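Local coordinates for endoribonuclease (Porcine reproductive and respiratory syndrome virus, PDB 5DA1), which cleaves RNA as the EndoU-type nonstructural protein nsp11 and antagonises the host beta interferon response, both in a manner that depends on dimerization, at residues 75-80 with 114-119; 138-143 with 171-176; 193-198 with 212-217; 206-211 with 218-223. All coordinates share one frame; numbering follows the deposited sequence.

Contact 1 (75-80 with 114-119); sequences VFLGTP and EYLDDR
L116 reaches across to three residues of the 75-80 segment and carries most of this small apolar contact. Its two methyl groups divide the work: CD1 lies 4.1 Å from P80 CG, and CD2 lies 4.2 Å from L77 CD1. CD1 also rests against the backbone at G78, its distance to G78 O being 3.9 Å. The branch point CG of L116 stands anti to the carbonyl carbon (chi1 -75°), which turns the isobutyl group toward the chain opposite and spreads its methyls between the proline ring and the leucine. P80 offers the CG corner of its ring, and L77 the end of one branch. No hydrogen bond joins the two segments; they meet mainly through apolar van der Waals contact.

D117 borders the same proline, with its OD2 3.9 Å from P80 CG, but its polar work lies in other directions. It is the N-cap of helix 118-126, where OD1 accepts the backbone N-H of E120, while OD2 hydrogen-bonds the hydroxyl of Y182. That tyrosine also packs against P80, and so touches both sides of the contact.

The contact joins a segment of the nsp11 N-terminal family region to one of the EndoU nuclease region. The 75-80 segment leaves strand 74-76, at one border of a three-stranded antiparallel sheet, whereas 114-119 leads into helix 118-126. Helix 107-110 is shared by both, through L77 on V110 and L116 on R107.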
# COMPACT_ATOMS: atom_id res chain seq x y z
N VAL A 75 -17.54 7.47 -5.91
CA VAL A 75 -16.89 8.50 -5.11
C VAL A 75 -16.60 9.77 -5.96
O VAL A 75 -16.33 9.67 -7.17
CB VAL A 75 -15.57 7.92 -4.54
CG1 VAL A 75 -14.92 8.86 -3.57
CG2 VAL A 75 -15.83 6.56 -3.89
N PHE A 76 -16.65 10.94 -5.33
CA PHE A 76 -16.23 12.20 -5.95
C PHE A 76 -15.32 13.00 -5.02
O PHE A 76 -15.47 12.94 -3.80
CB PHE A 76 -17.44 13.05 -6.39
CG PHE A 76 -18.20 12.44 -7.52
CD1 PHE A 76 -17.74 12.57 -8.84
CD2 PHE A 76 -19.34 11.67 -7.28
CE1 PHE A 76 -18.42 11.96 -9.92
CE2 PHE A 76 -20.02 11.07 -8.34
CZ PHE A 76 -19.56 11.22 -9.66
N LEU A 77 -14.42 13.78 -5.62
CA LEU A 77 -13.51 14.61 -4.86
C LEU A 77 -14.26 15.80 -4.29
O LEU A 77 -15.16 16.32 -4.93
CB LEU A 77 -12.38 15.11 -5.76
CG LEU A 77 -11.57 14.11 -6.62
CD1 LEU A 77 -10.33 14.77 -7.30
CD2 LEU A 77 -11.17 12.86 -5.80
N GLY A 78 -13.90 16.22 -3.10
CA GLY A 78 -14.30 17.54 -2.62
C GLY A 78 -13.68 18.61 -3.50
O GLY A 78 -12.65 18.38 -4.14
N THR A 79 -14.33 19.75 -3.60
CA THR A 79 -13.67 20.94 -4.13
C THR A 79 -13.53 21.83 -2.90
O THR A 79 -14.48 21.95 -2.11
CB THR A 79 -14.51 21.67 -5.19
OG1 THR A 79 -15.76 22.03 -4.59
CG2 THR A 79 -14.79 20.81 -6.44
N PRO A 80 -12.35 22.43 -2.72
CA PRO A 80 -12.10 23.18 -1.49
C PRO A 80 -12.93 24.45 -1.50
O PRO A 80 -13.14 25.01 -2.57
CB PRO A 80 -10.62 23.52 -1.57
CG PRO A 80 -10.06 22.74 -2.79
CD PRO A 80 -11.22 22.46 -3.67
N GLU A 114 -3.02 13.88 -7.00
CA GLU A 114 -2.74 15.17 -7.60
C GLU A 114 -3.23 16.29 -6.75
O GLU A 114 -4.12 16.11 -5.92
CB GLU A 114 -3.49 15.28 -8.88
CG GLU A 114 -3.17 14.18 -9.83
CD GLU A 114 -3.52 14.63 -11.18
OE1 GLU A 114 -4.69 15.10 -11.36
OE2 GLU A 114 -2.61 14.58 -12.05
N TYR A 115 -2.68 17.47 -6.96
CA TYR A 115 -3.08 18.59 -6.15
C TYR A 115 -4.49 18.99 -6.55
O TYR A 115 -4.88 18.79 -7.69
CB TYR A 115 -2.12 19.75 -6.37
CG TYR A 115 -0.73 19.47 -5.88
CD1 TYR A 115 -0.50 19.03 -4.56
CD2 TYR A 115 0.37 19.67 -6.71
CE1 TYR A 115 0.79 18.79 -4.10
CE2 TYR A 115 1.67 19.43 -6.26
CZ TYR A 115 1.88 19.00 -4.97
OH TYR A 115 3.19 18.77 -4.56
N LEU A 116 -5.26 19.54 -5.62
CA LEU A 116 -6.63 19.93 -5.94
C LEU A 116 -6.71 21.19 -6.79
O LEU A 116 -7.55 21.31 -7.67
CB LEU A 116 -7.45 20.08 -4.66
CG LEU A 116 -7.81 18.71 -4.08
CD1 LEU A 116 -8.90 18.84 -3.05
CD2 LEU A 116 -8.24 17.73 -5.18
N ASP A 117 -5.78 22.10 -6.52
CA ASP A 117 -5.62 23.38 -7.20
C ASP A 117 -4.13 23.82 -7.07
O ASP A 117 -3.36 23.25 -6.28
CB ASP A 117 -6.59 24.41 -6.58
CG ASP A 117 -6.42 24.56 -5.06
OD1 ASP A 117 -5.34 24.27 -4.52
OD2 ASP A 117 -7.36 24.99 -4.38
N ASP A 118 -3.72 24.83 -7.85
CA ASP A 118 -2.40 25.47 -7.77
C ASP A 118 -2.05 25.88 -6.33
O ASP A 118 -0.91 25.71 -5.84
CB ASP A 118 -2.43 26.74 -8.62
CG ASP A 118 -1.05 27.27 -8.93
OD1 ASP A 118 -0.33 26.55 -9.68
OD2 ASP A 118 -0.71 28.40 -8.45
N ARG A 119 -3.03 26.44 -5.65
CA ARG A 119 -2.80 26.96 -4.32
C ARG A 119 -2.19 25.89 -3.41
O ARG A 119 -1.24 26.16 -2.65
CB ARG A 119 -4.11 27.47 -3.76
CG ARG A 119 -4.06 27.81 -2.32
CD ARG A 119 -5.36 28.40 -1.88
NE ARG A 119 -5.20 28.94 -0.54
CZ ARG A 119 -6.20 29.11 0.32
NH1 ARG A 119 -7.44 28.77 -0.03
NH2 ARG A 119 -5.95 29.60 1.52

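Contact 2 (138-143 with 171-176); sequences TTVGGC and AAKAVC
The carbonyl oxygen of T138 receives two approaches from the opposite segment: a long, weak hydrogen bond from A172 N at 3.4 Å, fairly straight at 161°, and a CA-H...O contact from A171 CA. Here two beta hairpins of the EndoU nuclease domain meet, one built from strands 134-136 and 139-141, the other from 161-167 and 171-178. Strands 139-141 and 171-173 run with their directions 59° apart, so they cross instead of pairing as sheet neighbours. Between them V140 CG2 packs on A171 CB at 3.6 Å, and V135 and V165 extend this apolar layer on the two partner strands.

K173, a predicted active-site residue, is modelled running across V140, but far too close to it, so the path of its side chain there is doubtful. On the dimer side, T138 and A172 pack on G1 and S2 of the second subunit. Past the corner at A174, C176 lies beside the predicted catalytic H144, and its SG stands 3.7 Å from C143 SG, a packing distance and no disulfide.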
# COMPACT_ATOMS: atom_id res chain seq x y z
N THR A 138 19.94 6.25 3.82
CA THR A 138 19.12 5.06 3.88
C THR A 138 17.67 5.38 4.32
O THR A 138 16.81 4.49 4.33
CB THR A 138 19.86 4.00 4.78
OG1 THR A 138 20.31 2.93 3.96
CG2 THR A 138 19.03 3.42 5.94
N THR A 139 17.40 6.64 4.63
CA THR A 139 16.11 7.05 5.17
C THR A 139 15.37 8.05 4.30
O THR A 139 15.93 9.07 3.92
CB THR A 139 16.27 7.71 6.54
OG1 THR A 139 17.47 7.24 7.17
CG2 THR A 139 15.03 7.41 7.44
N VAL A 140 14.10 7.74 4.01
CA VAL A 140 13.12 8.67 3.42
C VAL A 140 12.28 9.26 4.53
O VAL A 140 11.92 8.59 5.47
CB VAL A 140 12.10 7.92 2.54
CG1 VAL A 140 10.86 8.77 2.31
CG2 VAL A 140 12.70 7.51 1.22
N GLY A 141 11.92 10.53 4.40
CA GLY A 141 10.90 11.06 5.28
C GLY A 141 10.04 12.06 4.56
O GLY A 141 10.29 12.37 3.40
N GLY A 142 9.04 12.57 5.25
CA GLY A 142 8.27 13.68 4.76
C GLY A 142 7.37 13.36 3.59
O GLY A 142 7.13 14.22 2.77
N CYS A 143 6.84 12.15 3.50
CA CYS A 143 5.87 11.89 2.46
C CYS A 143 4.52 11.54 3.09
O CYS A 143 4.08 10.38 3.10
CB CYS A 143 6.40 10.81 1.53
SG CYS A 143 7.40 9.59 2.39
N ALA A 171 16.49 4.23 -0.38
CA ALA A 171 15.96 4.33 0.97
C ALA A 171 14.62 3.57 1.19
O ALA A 171 13.95 3.16 0.21
CB ALA A 171 15.83 5.79 1.33
N ALA A 172 14.24 3.38 2.46
CA ALA A 172 12.95 2.77 2.84
C ALA A 172 12.52 3.18 4.26
O ALA A 172 13.39 3.41 5.12
CB ALA A 172 13.04 1.27 2.77
N LYS A 173 11.20 3.27 4.52
CA LYS A 173 10.67 3.47 5.90
C LYS A 173 9.51 2.58 6.17
O LYS A 173 8.53 2.58 5.41
CB LYS A 173 10.14 4.89 6.13
CG LYS A 173 11.15 5.94 6.59
CD LYS A 173 12.43 5.90 5.72
CE LYS A 173 12.07 5.84 4.19
NZ LYS A 173 13.13 5.29 3.28
N ALA A 174 9.59 1.88 7.28
CA ALA A 174 8.55 0.95 7.67
C ALA A 174 7.23 1.70 7.92
O ALA A 174 6.13 1.21 7.60
CB ALA A 174 8.99 0.12 8.88
N VAL A 175 7.34 2.88 8.48
CA VAL A 175 6.15 3.50 8.96
C VAL A 175 6.08 4.91 8.48
O VAL A 175 6.98 5.71 8.71
CB VAL A 175 6.04 3.43 10.50
CG1 VAL A 175 4.79 4.20 10.97
CG2 VAL A 175 5.99 1.96 10.98
N CYS A 176 5.00 5.21 7.80
CA CYS A 176 4.78 6.55 7.29
C CYS A 176 3.30 6.79 7.20
O CYS A 176 2.50 5.93 6.80
CB CYS A 176 5.47 6.73 5.95
SG CYS A 176 5.23 8.32 5.17

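Contact 3 (193-198 with 212-217); sequences ETQSRC and VWKDKT
This is a surface contact at the open end of the beta hairpin formed by strands 197-203 and 206-213, where one strand begins and the other finishes. R197 and V212 form an antiparallel hydrogen-bonded pair, with R197 N 3.1 Å from V212 O and V212 N 3.0 Å from R197 O.

Beyond this pair the side chains take over. S196 lays its CB over one face of the W213 indole, 4.2 Å from the centroid of the six-membered ring and 21° from its normal, a CH-pi contact placed toward the rim. K214 closes the far end. Its chain starts with CG anti to the backbone N (chi1 177°) and then bends repeatedly, curling back so that NZ donates to E193 O at 2.7 Å from above the carbonyl plane. The carbonyls of P192 and, weakly, T194 also receive this ammonium group, so consecutive backbone oxygens of the incoming loop converge on one lysine. Within that loop T194 OG1 donates to S196 O at 3.0 Å.

Along the backbone, W213 lies opposite both K216 and T217 in the adjoining turn, with T217 N 3.0 Å from W213 O. The hydroxyl OG1 of T217 hydrogen-bonds the carbonyl of H129, and its side chain touches H144, two predicted active-site histidines of the EndoU nuclease. The turn joining strands 206-213 and 217-221 thus carries a classic beta bulge beside the probable catalytic site.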
# COMPACT_ATOMS: atom_id res chain seq x y z
N GLU A 193 5.99 29.22 17.23
CA GLU A 193 7.24 29.81 17.71
C GLU A 193 8.20 28.75 18.27
O GLU A 193 9.38 28.75 17.93
CB GLU A 193 6.96 31.01 18.67
CG GLU A 193 7.95 31.23 19.88
CD GLU A 193 9.41 31.69 19.52
OE1 GLU A 193 9.77 31.84 18.31
OE2 GLU A 193 10.20 31.91 20.47
N THR A 194 7.68 27.83 19.10
CA THR A 194 8.52 26.80 19.76
C THR A 194 9.21 25.84 18.77
O THR A 194 8.90 25.84 17.58
CB THR A 194 7.71 26.01 20.80
OG1 THR A 194 6.45 25.66 20.24
CG2 THR A 194 7.46 26.86 22.03
N GLN A 195 10.14 25.02 19.26
CA GLN A 195 10.85 24.06 18.38
C GLN A 195 9.93 22.92 17.81
O GLN A 195 10.14 22.39 16.70
CB GLN A 195 12.11 23.50 19.09
CG GLN A 195 13.32 23.21 18.16
CD GLN A 195 13.76 24.40 17.25
OE1 GLN A 195 13.15 25.48 17.23
NE2 GLN A 195 14.84 24.18 16.48
N SER A 196 8.91 22.57 18.59
CA SER A 196 7.95 21.55 18.23
C SER A 196 6.61 21.89 18.87
O SER A 196 6.56 22.66 19.82
CB SER A 196 8.44 20.18 18.70
OG SER A 196 8.01 19.87 20.02
N ARG A 197 5.53 21.31 18.36
CA ARG A 197 4.22 21.44 18.99
C ARG A 197 3.30 20.28 18.58
O ARG A 197 3.41 19.76 17.47
CB ARG A 197 3.60 22.80 18.65
CG ARG A 197 2.10 22.83 18.57
CD ARG A 197 1.42 22.94 19.92
NE ARG A 197 1.00 24.31 20.22
CZ ARG A 197 -0.09 24.64 20.92
NH1 ARG A 197 -0.90 23.69 21.39
NH2 ARG A 197 -0.38 25.91 21.14
N CYS A 198 2.41 19.89 19.50
CA CYS A 198 1.41 18.87 19.21
C CYS A 198 0.04 19.41 19.26
O CYS A 198 -0.47 19.76 20.32
CB CYS A 198 1.47 17.75 20.20
SG CYS A 198 2.89 16.83 19.89
N VAL A 212 4.17 18.83 14.73
CA VAL A 212 4.84 19.76 13.83
C VAL A 212 6.25 20.08 14.35
O VAL A 212 6.43 20.37 15.53
CB VAL A 212 4.04 21.05 13.67
CG1 VAL A 212 4.66 21.90 12.57
CG2 VAL A 212 2.59 20.75 13.35
N TRP A 213 7.23 20.01 13.46
CA TRP A 213 8.57 20.47 13.77
C TRP A 213 8.93 21.60 12.81
O TRP A 213 9.39 21.38 11.69
CB TRP A 213 9.57 19.33 13.66
CG TRP A 213 9.22 18.10 14.45
CD1 TRP A 213 8.28 17.17 14.14
CD2 TRP A 213 9.86 17.65 15.66
NE1 TRP A 213 8.27 16.17 15.09
CE2 TRP A 213 9.23 16.44 16.02
CE3 TRP A 213 10.88 18.15 16.47
CZ2 TRP A 213 9.59 15.73 17.17
CZ3 TRP A 213 11.24 17.45 17.59
CH2 TRP A 213 10.60 16.25 17.94
N LYS A 214 8.69 22.83 13.27
CA LYS A 214 8.90 24.05 12.47
C LYS A 214 10.40 24.23 12.23
O LYS A 214 11.19 24.06 13.17
CB LYS A 214 8.30 25.24 13.24
CG LYS A 214 8.47 26.66 12.64
CD LYS A 214 9.82 27.35 13.03
CE LYS A 214 10.11 27.38 14.55
NZ LYS A 214 9.29 28.41 15.25
N ASP A 215 10.81 24.51 10.99
CA ASP A 215 9.99 24.35 9.81
C ASP A 215 10.67 23.17 9.13
O ASP A 215 11.39 23.33 8.13
CB ASP A 215 10.07 25.59 8.88
CG ASP A 215 10.45 26.89 9.62
OD1 ASP A 215 11.58 26.97 10.16
OD2 ASP A 215 9.64 27.85 9.64
N LYS A 216 10.49 21.98 9.69
CA LYS A 216 11.16 20.80 9.16
C LYS A 216 10.13 19.74 8.65
O LYS A 216 10.13 19.38 7.44
CB LYS A 216 12.19 20.24 10.16
CG LYS A 216 12.93 21.33 11.02
CD LYS A 216 14.17 20.76 11.78
CE LYS A 216 15.49 21.02 11.00
NZ LYS A 216 16.48 19.89 11.09
N THR A 217 9.24 19.26 9.52
CA THR A 217 8.28 18.23 9.11
C THR A 217 6.95 18.34 9.88
O THR A 217 6.79 19.19 10.74
CB THR A 217 8.90 16.80 9.19
OG1 THR A 217 8.09 15.88 8.45
CG2 THR A 217 9.07 16.32 10.65

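Contact 4 (206-211 with 218-223); sequences KEVRLM and AYFQLE
M211 and Y219 meet with the methionine lying across one face of the phenol ring: CB stands 4.1 Å from the ring centroid, 21° off the normal. The tyrosine CG sits between its backbone N and carbonyl carbon (chi1 61°), which swings the ring under the methionine. M211 SD, 5.5 Å from the same centroid, approaches obliquely in a Met-aromatic contact.

The other face of this antiparallel pairing carries L210 and F220. L210 CD1 sits almost directly above the centre of the phenylalanine ring, 4.0 Å from its centroid, while V208 CG1 reaches F220 CD1, the two side chains crossing at about a right angle. At the last modelled residue, the E223 carboxylate and the R209 guanidinium lie nearly parallel, their planes 19° apart; E223 OE2 is over a guanidinium face, 3.9 Å from R209 NH2, a long salt bridge without a directed N-H.

Between the two faces, R209 pairs with Q221 and M211 with Y219 through two backbone hydrogen bonds each. Strand 206-213 is the middle one of three: strand 197-203 flanks it on the side away from 217-221, where V201 packs on L210 and C198 on M211, while Y189 and L186 cover L210 and F220 respectively.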
# COMPACT_ATOMS: atom_id res chain seq x y z
N LYS A 206 -12.76 12.47 13.61
CA LYS A 206 -11.98 11.66 14.54
C LYS A 206 -10.85 12.49 15.15
O LYS A 206 -10.16 13.25 14.47
CB LYS A 206 -11.45 10.43 13.83
CG LYS A 206 -10.65 9.44 14.70
CD LYS A 206 -9.69 8.62 13.80
CE LYS A 206 -9.53 7.16 14.25
NZ LYS A 206 -10.70 6.32 13.84
N GLU A 207 -10.68 12.36 16.46
CA GLU A 207 -9.64 13.12 17.14
C GLU A 207 -8.24 12.53 16.94
O GLU A 207 -7.91 11.40 17.35
CB GLU A 207 -9.92 13.32 18.62
CG GLU A 207 -9.18 14.56 19.10
CD GLU A 207 -8.89 14.59 20.59
OE1 GLU A 207 -8.26 13.64 21.13
OE2 GLU A 207 -9.29 15.59 21.21
N VAL A 208 -7.42 13.34 16.31
CA VAL A 208 -6.15 12.89 15.84
C VAL A 208 -5.11 13.88 16.32
O VAL A 208 -5.42 15.04 16.52
CB VAL A 208 -6.21 12.75 14.32
CG1 VAL A 208 -4.89 13.01 13.68
CG2 VAL A 208 -6.67 11.37 13.98
N ARG A 209 -3.88 13.42 16.54
CA ARG A 209 -2.84 14.30 17.00
C ARG A 209 -1.95 14.68 15.83
O ARG A 209 -1.66 13.85 15.00
CB ARG A 209 -2.06 13.53 18.05
CG ARG A 209 -1.07 14.34 18.83
CD ARG A 209 -0.55 13.52 20.03
NE ARG A 209 -1.47 13.58 21.17
CZ ARG A 209 -2.06 12.53 21.72
NH1 ARG A 209 -1.79 11.31 21.26
NH2 ARG A 209 -2.89 12.70 22.77
N LEU A 210 -1.53 15.93 15.75
CA LEU A 210 -0.64 16.34 14.66
C LEU A 210 0.71 16.87 15.19
O LEU A 210 0.72 17.90 15.84
CB LEU A 210 -1.35 17.40 13.81
CG LEU A 210 -0.54 18.23 12.79
CD1 LEU A 210 0.07 17.38 11.67
CD2 LEU A 210 -1.36 19.34 12.19
N MET A 211 1.83 16.19 14.95
CA MET A 211 3.13 16.74 15.34
C MET A 211 3.65 17.70 14.28
O MET A 211 3.61 17.42 13.10
CB MET A 211 4.22 15.70 15.55
CG MET A 211 3.87 14.43 16.20
SD MET A 211 2.49 14.51 17.30
CE MET A 211 1.62 13.03 16.84
N ALA A 218 6.00 17.47 9.54
CA ALA A 218 4.65 17.57 10.08
C ALA A 218 3.88 16.34 9.68
O ALA A 218 3.79 16.01 8.51
CB ALA A 218 3.93 18.82 9.56
N TYR A 219 3.32 15.67 10.66
CA TYR A 219 2.64 14.45 10.39
C TYR A 219 1.56 14.18 11.41
O TYR A 219 1.64 14.60 12.55
CB TYR A 219 3.64 13.31 10.34
CG TYR A 219 4.41 13.08 11.62
CD1 TYR A 219 3.85 12.37 12.66
CD2 TYR A 219 5.71 13.55 11.76
CE1 TYR A 219 4.56 12.15 13.81
CE2 TYR A 219 6.42 13.35 12.91
CZ TYR A 219 5.86 12.65 13.94
OH TYR A 219 6.59 12.44 15.10
N PHE A 220 0.53 13.49 10.96
CA PHE A 220 -0.61 13.12 11.77
C PHE A 220 -0.32 11.83 12.48
O PHE A 220 0.58 11.10 12.11
CB PHE A 220 -1.84 12.95 10.87
CG PHE A 220 -2.57 14.22 10.63
CD1 PHE A 220 -3.15 14.93 11.68
CD2 PHE A 220 -2.67 14.74 9.35
CE1 PHE A 220 -3.83 16.10 11.47
CE2 PHE A 220 -3.36 15.94 9.12
CZ PHE A 220 -3.93 16.62 10.18
N GLN A 221 -1.10 11.55 13.51
CA GLN A 221 -1.02 10.27 14.16
C GLN A 221 -2.26 10.00 14.99
O GLN A 221 -2.86 10.94 15.51
CB GLN A 221 0.20 10.22 15.03
CG GLN A 221 0.76 8.87 15.20
CD GLN A 221 2.08 8.96 15.87
OE1 GLN A 221 3.09 9.30 15.23
NE2 GLN A 221 2.10 8.69 17.19
N LEU A 222 -2.63 8.72 15.11
CA LEU A 222 -3.75 8.26 15.92
C LEU A 222 -3.42 8.19 17.41
O LEU A 222 -2.25 8.06 17.80
CB LEU A 222 -4.20 6.87 15.48
CG LEU A 222 -4.79 6.66 14.10
CD1 LEU A 222 -5.06 5.17 13.86
CD2 LEU A 222 -6.05 7.51 13.93
N GLU A 223 -4.48 8.21 18.23
CA GLU A 223 -4.40 8.27 19.68
C GLU A 223 -4.61 6.94 20.39
O GLU A 223 -4.78 5.90 19.76
CB GLU A 223 -5.44 9.27 20.17
CG GLU A 223 -5.20 10.68 19.61
CD GLU A 223 -6.09 11.75 20.22
OE1 GLU A 223 -7.12 11.39 20.83
OE2 GLU A 223 -5.75 12.96 20.07

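Along the chain, contact 1 comes first, closing a loop that spans the strands after residue 80 and helix 107-110, and so tying the N-terminal region to the EndoU region. Contact 2 follows in series, bringing two successive hairpins of the nuclease region together after 27 intervening residues. Contacts 3 and 4 are short-range hairpin closures whose segments alternate, 193-198, 206-211, 212-217, 218-223, so they cross and share strand 206-213 in one three-stranded sheet. They touch: C198 SG lies 3.5 Å from M211 SD, and W213 NE1 4.0 Å from Y219 CE2. Contact 1 stays apart, its centre about 22 to 27 Å from the centres of the others, whereas contacts 2, 3 and 4 come near H144.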